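Local coordinates for protein 3-hydroxyacyl-CoA dehydrogenase (Archaeoglobus fulgidus, PDB 1ZEJ) that probably works as an NAD-dependent dehydrogenase of the 3-hydroxyacyl-CoA dehydrogenase family, perhaps oxidising L-gulonate, at residues D75-V89 with A101-I115. Numbering follows the deposited sequence.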
loop_
_atom_site.group_PDB
_atom_site.type_symbol
_atom_site.label_atom_id
_atom_site.label_comp_id
_atom_site.label_asym_id
_atom_site.label_seq_id
_atom_site.Cartn_x
_atom_site.Cartn_y
_atom_site.Cartn_z
ATOM N N ASP A 75 29.598 -0.083 -21.137
ATOM C CA ASP A 75 29.448 -1.393 -20.547
ATOM C C ASP A 75 27.979 -1.821 -20.451
ATOM O O ASP A 75 27.677 -3.003 -20.269
ATOM C CB ASP A 75 30.043 -1.340 -19.159
ATOM C CG ASP A 75 31.484 -0.985 -19.177
ATOM O OD1 ASP A 75 32.252 -1.808 -19.699
ATOM O OD2 ASP A 75 31.854 0.106 -18.717
ATOM N N ILE A 76 27.080 -0.840 -20.518
ATOM C CA ILE A 76 25.653 -1.036 -20.371
ATOM C C ILE A 76 24.986 0.134 -21.120
ATOM O O ILE A 76 25.509 1.275 -21.126
ATOM C CB ILE A 76 25.143 -0.908 -18.895
ATOM C CG1 ILE A 76 25.693 -2.007 -17.977
ATOM C CG2 ILE A 76 23.620 -0.939 -18.876
ATOM C CD1 ILE A 76 25.151 -1.941 -16.467
ATOM N N VAL A 77 23.910 -0.158 -21.836
ATOM C CA VAL A 77 23.080 0.864 -22.462
ATOM C C VAL A 77 21.708 0.901 -21.784
ATOM O O VAL A 77 21.057 -0.150 -21.573
ATOM C CB VAL A 77 22.882 0.608 -23.927
ATOM C CG1 VAL A 77 21.985 1.718 -24.586
ATOM C CG2 VAL A 77 24.228 0.475 -24.602
HETATM N N MSE A 78 21.296 2.106 -21.406
HETATM C CA MSE A 78 19.936 2.358 -20.849
HETATM C C MSE A 78 19.182 3.206 -21.862
HETATM O O MSE A 78 19.651 4.273 -22.266
HETATM C CB MSE A 78 20.022 3.120 -19.541
HETATM C CG MSE A 78 20.955 2.483 -18.521
HETATM SE SE MSE A 78 19.900 1.503 -17.246
HETATM C CE MSE A 78 21.322 0.639 -16.107
ATOM N N GLU A 79 18.019 2.733 -22.284
ATOM C CA GLU A 79 17.182 3.442 -23.235
ATOM C C GLU A 79 15.932 4.005 -22.533
ATOM O O GLU A 79 15.225 3.285 -21.834
ATOM C CB GLU A 79 16.858 2.526 -24.422
ATOM C CG GLU A 79 15.745 3.058 -25.319
ATOM C CD GLU A 79 14.363 2.814 -24.767
ATOM O OE1 GLU A 79 14.012 1.642 -24.604
ATOM O OE2 GLU A 79 13.615 3.784 -24.501
ATOM N N ALA A 80 15.711 5.316 -22.654
ATOM C CA ALA A 80 14.555 5.954 -22.062
ATOM C C ALA A 80 13.903 6.900 -23.044
ATOM O O ALA A 80 13.767 8.084 -22.746
ATOM C CB ALA A 80 14.964 6.710 -20.804
ATOM N N VAL A 81 13.479 6.395 -24.203
ATOM C CA VAL A 81 12.860 7.243 -25.221
ATOM C C VAL A 81 11.334 7.161 -25.093
ATOM O O VAL A 81 10.819 6.487 -24.201
ATOM C CB VAL A 81 13.330 6.881 -26.653
ATOM C CG1 VAL A 81 14.837 6.997 -26.768
ATOM C CG2 VAL A 81 12.892 5.466 -27.083
ATOM N N PHE A 82 10.623 7.846 -25.980
ATOM C CA PHE A 82 9.152 7.819 -25.964
ATOM C C PHE A 82 8.560 6.401 -25.808
ATOM O O PHE A 82 9.050 5.442 -26.395
ATOM C CB PHE A 82 8.583 8.523 -27.205
ATOM C CG PHE A 82 7.109 8.750 -27.122
ATOM C CD1 PHE A 82 6.601 9.845 -26.435
ATOM C CD2 PHE A 82 6.231 7.854 -27.690
ATOM C CE1 PHE A 82 5.219 10.063 -26.340
ATOM C CE2 PHE A 82 4.854 8.040 -27.603
ATOM C CZ PHE A 82 4.341 9.150 -26.916
ATOM N N GLU A 83 7.541 6.303 -24.966
ATOM C CA GLU A 83 6.837 5.063 -24.658
ATOM C C GLU A 83 5.963 4.575 -25.840
ATOM O O GLU A 83 4.731 4.746 -25.826
ATOM C CB GLU A 83 5.914 5.288 -23.434
ATOM C CG GLU A 83 5.347 3.976 -22.811
ATOM C CD GLU A 83 6.427 3.165 -22.049
ATOM O OE1 GLU A 83 7.538 3.712 -21.812
ATOM O OE2 GLU A 83 6.174 1.990 -21.689
ATOM N N ASP A 84 6.611 3.986 -26.837
ATOM C CA ASP A 84 5.968 3.515 -28.051
ATOM C C ASP A 84 6.792 2.322 -28.542
ATOM O O ASP A 84 8.008 2.436 -28.606
ATOM C CB ASP A 84 6.022 4.628 -29.087
ATOM C CG ASP A 84 5.493 4.212 -30.419
ATOM O OD1 ASP A 84 4.289 3.890 -30.511
ATOM O OD2 ASP A 84 6.289 4.211 -31.375
ATOM N N LEU A 85 6.149 1.206 -28.882
ATOM C CA LEU A 85 6.866 -0.011 -29.304
ATOM C C LEU A 85 7.819 0.216 -30.478
ATOM O O LEU A 85 9.009 -0.108 -30.387
ATOM C CB LEU A 85 5.893 -1.140 -29.658
ATOM C CG LEU A 85 6.499 -2.468 -30.158
ATOM C CD1 LEU A 85 7.416 -3.107 -29.139
ATOM C CD2 LEU A 85 5.381 -3.437 -30.513
ATOM N N ASN A 86 7.322 0.768 -31.576
ATOM C CA ASN A 86 8.159 0.932 -32.763
ATOM C C ASN A 86 9.356 1.880 -32.538
ATOM O O ASN A 86 10.455 1.655 -33.079
ATOM C CB ASN A 86 7.342 1.400 -33.981
ATOM C CG ASN A 86 6.239 0.432 -34.358
ATOM O OD1 ASN A 86 5.273 0.817 -35.029
ATOM N ND2 ASN A 86 6.365 -0.825 -33.935
ATOM N N THR A 87 9.153 2.928 -31.736
ATOM C CA THR A 87 10.235 3.878 -31.438
ATOM C C THR A 87 11.326 3.181 -30.633
ATOM O O THR A 87 12.520 3.329 -30.931
ATOM C CB THR A 87 9.751 5.096 -30.647
ATOM O OG1 THR A 87 8.658 5.741 -31.330
ATOM C CG2 THR A 87 10.891 6.098 -30.456
ATOM N N LYS A 88 10.931 2.429 -29.622
ATOM C CA LYS A 88 11.908 1.713 -28.790
ATOM C C LYS A 88 12.651 0.659 -29.597
ATOM O O LYS A 88 13.875 0.579 -29.534
ATOM C CB LYS A 88 11.243 1.073 -27.554
ATOM C CG LYS A 88 10.800 2.134 -26.540
ATOM C CD LYS A 88 10.308 1.540 -25.234
ATOM C CE LYS A 88 10.080 2.630 -24.154
ATOM N NZ LYS A 88 11.342 2.875 -23.347
ATOM N N VAL A 89 11.898 -0.112 -30.385
ATOM C CA VAL A 89 12.495 -1.135 -31.238
ATOM C C VAL A 89 13.524 -0.502 -32.193
ATOM O O VAL A 89 14.634 -1.004 -32.345
ATOM C CB VAL A 89 11.393 -1.910 -31.977
ATOM C CG1 VAL A 89 11.942 -2.758 -33.168
ATOM C CG2 VAL A 89 10.682 -2.764 -30.992
ATOM N N ALA A 101 26.954 -5.162 -25.281
ATOM C CA ALA A 101 26.603 -4.843 -23.907
ATOM C C ALA A 101 25.140 -5.128 -23.619
ATOM O O ALA A 101 24.311 -5.096 -24.539
ATOM C CB ALA A 101 26.877 -3.383 -23.621
ATOM N N PRO A 102 24.800 -5.324 -22.337
ATOM C CA PRO A 102 23.382 -5.390 -21.970
ATOM C C PRO A 102 22.665 -4.115 -22.391
ATOM O O PRO A 102 23.213 -2.994 -22.263
ATOM C CB PRO A 102 23.425 -5.517 -20.449
ATOM C CG PRO A 102 24.659 -6.099 -20.138
ATOM C CD PRO A 102 25.652 -5.527 -21.151
ATOM N N LEU A 103 21.465 -4.295 -22.906
ATOM C CA LEU A 103 20.596 -3.216 -23.343
ATOM C C LEU A 103 19.364 -3.205 -22.465
ATOM O O LEU A 103 18.690 -4.217 -22.341
ATOM C CB LEU A 103 20.140 -3.437 -24.780
ATOM C CG LEU A 103 21.196 -3.691 -25.847
ATOM C CD1 LEU A 103 20.493 -3.906 -27.190
ATOM C CD2 LEU A 103 22.128 -2.531 -25.894
ATOM N N CYS A 104 19.058 -2.057 -21.880
ATOM C CA CYS A 104 18.079 -1.969 -20.804
ATOM C C CYS A 104 17.050 -0.908 -21.155
ATOM O O CYS A 104 17.373 0.253 -21.046
ATOM C CB CYS A 104 18.770 -1.532 -19.525
ATOM S SG CYS A 104 20.061 -2.603 -18.964
ATOM N N SER A 105 15.812 -1.263 -21.472
ATOM C CA SER A 105 14.783 -0.267 -21.752
ATOM C C SER A 105 14.039 0.162 -20.455
ATOM O O SER A 105 13.567 -0.689 -19.709
ATOM C CB SER A 105 13.819 -0.809 -22.801
ATOM O OG SER A 105 12.784 0.127 -23.047
ATOM N N ASN A 106 13.976 1.459 -20.175
ATOM C CA ASN A 106 13.120 1.980 -19.097
ATOM C C ASN A 106 11.736 2.000 -19.705
ATOM O O ASN A 106 11.398 2.876 -20.509
ATOM C CB ASN A 106 13.536 3.391 -18.649
ATOM C CG ASN A 106 12.658 3.951 -17.471
ATOM O OD1 ASN A 106 12.499 3.336 -16.380
ATOM N ND2 ASN A 106 12.119 5.142 -17.691
ATOM N N THR A 107 10.961 0.993 -19.415
ATOM C CA THR A 107 9.684 0.857 -20.090
ATOM C C THR A 107 8.658 0.924 -18.970
ATOM O O THR A 107 8.783 0.209 -17.982
ATOM C CB THR A 107 9.627 -0.425 -21.056
ATOM O OG1 THR A 107 8.278 -0.684 -21.469
ATOM C CG2 THR A 107 10.208 -1.673 -20.431
ATOM N N SER A 108 7.714 1.850 -19.089
ATOM C CA SER A 108 6.617 1.988 -18.117
ATOM C C SER A 108 5.652 0.817 -18.212
ATOM O O SER A 108 5.411 0.133 -17.232
ATOM C CB SER A 108 5.832 3.292 -18.341
ATOM O OG SER A 108 6.425 4.399 -17.678
ATOM N N VAL A 109 5.060 0.629 -19.388
ATOM C CA VAL A 109 4.095 -0.436 -19.581
ATOM C C VAL A 109 4.259 -1.238 -20.875
ATOM O O VAL A 109 3.612 -2.275 -20.995
ATOM C CB VAL A 109 2.654 0.081 -19.569
ATOM C CG1 VAL A 109 2.318 0.731 -18.209
ATOM C CG2 VAL A 109 2.402 1.049 -20.732
ATOM N N ILE A 110 5.043 -0.737 -21.836
ATOM C CA ILE A 110 5.254 -1.448 -23.094
ATOM C C ILE A 110 5.917 -2.773 -22.727
ATOM O O ILE A 110 6.882 -2.791 -21.967
ATOM C CB ILE A 110 6.143 -0.663 -24.087
ATOM C CG1 ILE A 110 5.449 0.637 -24.545
ATOM C CG2 ILE A 110 6.457 -1.506 -25.352
ATOM C CD1 ILE A 110 4.321 0.429 -25.518
ATOM N N SER A 111 5.352 -3.858 -23.239
ATOM C CA SER A 111 5.820 -5.219 -22.953
ATOM C C SER A 111 7.281 -5.476 -23.382
ATOM O O SER A 111 7.644 -5.270 -24.542
ATOM C CB SER A 111 4.874 -6.174 -23.688
ATOM O OG SER A 111 5.359 -7.481 -23.784
ATOM N N VAL A 112 8.113 -5.946 -22.462
ATOM C CA VAL A 112 9.494 -6.276 -22.783
ATOM C C VAL A 112 9.587 -7.445 -23.743
ATOM O O VAL A 112 10.520 -7.494 -24.582
ATOM C CB VAL A 112 10.389 -6.543 -21.524
ATOM C CG1 VAL A 112 10.459 -5.275 -20.677
ATOM C CG2 VAL A 112 9.872 -7.751 -20.697
ATOM N N ASP A 113 8.632 -8.365 -23.650
ATOM C CA ASP A 113 8.591 -9.478 -24.600
ATOM C C ASP A 113 8.265 -8.985 -26.015
ATOM O O ASP A 113 8.850 -9.466 -26.994
ATOM C CB ASP A 113 7.624 -10.561 -24.142
ATOM C CG ASP A 113 8.218 -11.410 -23.008
ATOM O OD1 ASP A 113 8.888 -12.384 -23.302
ATOM O OD2 ASP A 113 8.005 -11.091 -21.846
ATOM N N ASP A 114 7.374 -8.005 -26.140
ATOM C CA ASP A 114 7.047 -7.498 -27.487
ATOM C C ASP A 114 8.254 -6.766 -28.108
ATOM O O ASP A 114 8.516 -6.846 -29.320
ATOM C CB ASP A 114 5.838 -6.581 -27.468
ATOM C CG ASP A 114 4.549 -7.305 -27.238
ATOM O OD1 ASP A 114 4.488 -8.560 -27.125
ATOM O OD2 ASP A 114 3.564 -6.581 -27.154
ATOM N N ILE A 115 8.994 -6.032 -27.282
ATOM C CA ILE A 115 10.236 -5.432 -27.731
ATOM C C ILE A 115 11.287 -6.499 -28.101
ATOM O O ILE A 115 11.840 -6.494 -29.217
ATOM C CB ILE A 115 10.832 -4.480 -26.668
ATOM C CG1 ILE A 115 9.922 -3.277 -26.469
ATOM C CG2 ILE A 115 12.224 -4.022 -27.084
ATOM C CD1 ILE A 115 10.233 -2.496 -25.195
HETATM O O HOH W 1 10.727 5.308 -21.839
#
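Glu83 pushes its carboxylate into the hollow of the turn formed by Ser108, Val109 and Ile110, whose inward N-H groups suit an acceptor on a chain of this length. CG lies anti to the backbone N (chi1 -167°) and the chain then bends at chi2; Glu83 OE2 accepts hydrogen bonds from Ile110 N (3.0 Å), met nearly along its C-O axis, and from Val109 N (2.9 Å), above the carboxylate plane. Ile110 slides past in the opposite direction, its CG1 3.2 Å from Glu83 OE2. An alanine here would remove the carboxylate and probably leave the amides of Val109 and Ile110 without their acceptor. In the parallel strands 76-79 and 103-105, slim Cys104 fits its CB against SE of the selenomethionine at Met78, while Leu103 CD2 lies alongside Val77. These strands and the intervening helix make a beta-alpha-beta unit of the Rossmann-type NAD-binding domain; Glu83, Lys88 and Ser108 are predicted to bind NAD. Long Lys88 passes Ile115 obliquely, and its NZ donates to Asn106 O (2.8 Å) and forms a salt bridge with Glu79 OE2 (2.7 Å). Branched Leu85 presses CD1 between Ile115 CG1 (3.7 Å) and Ile110 CG2.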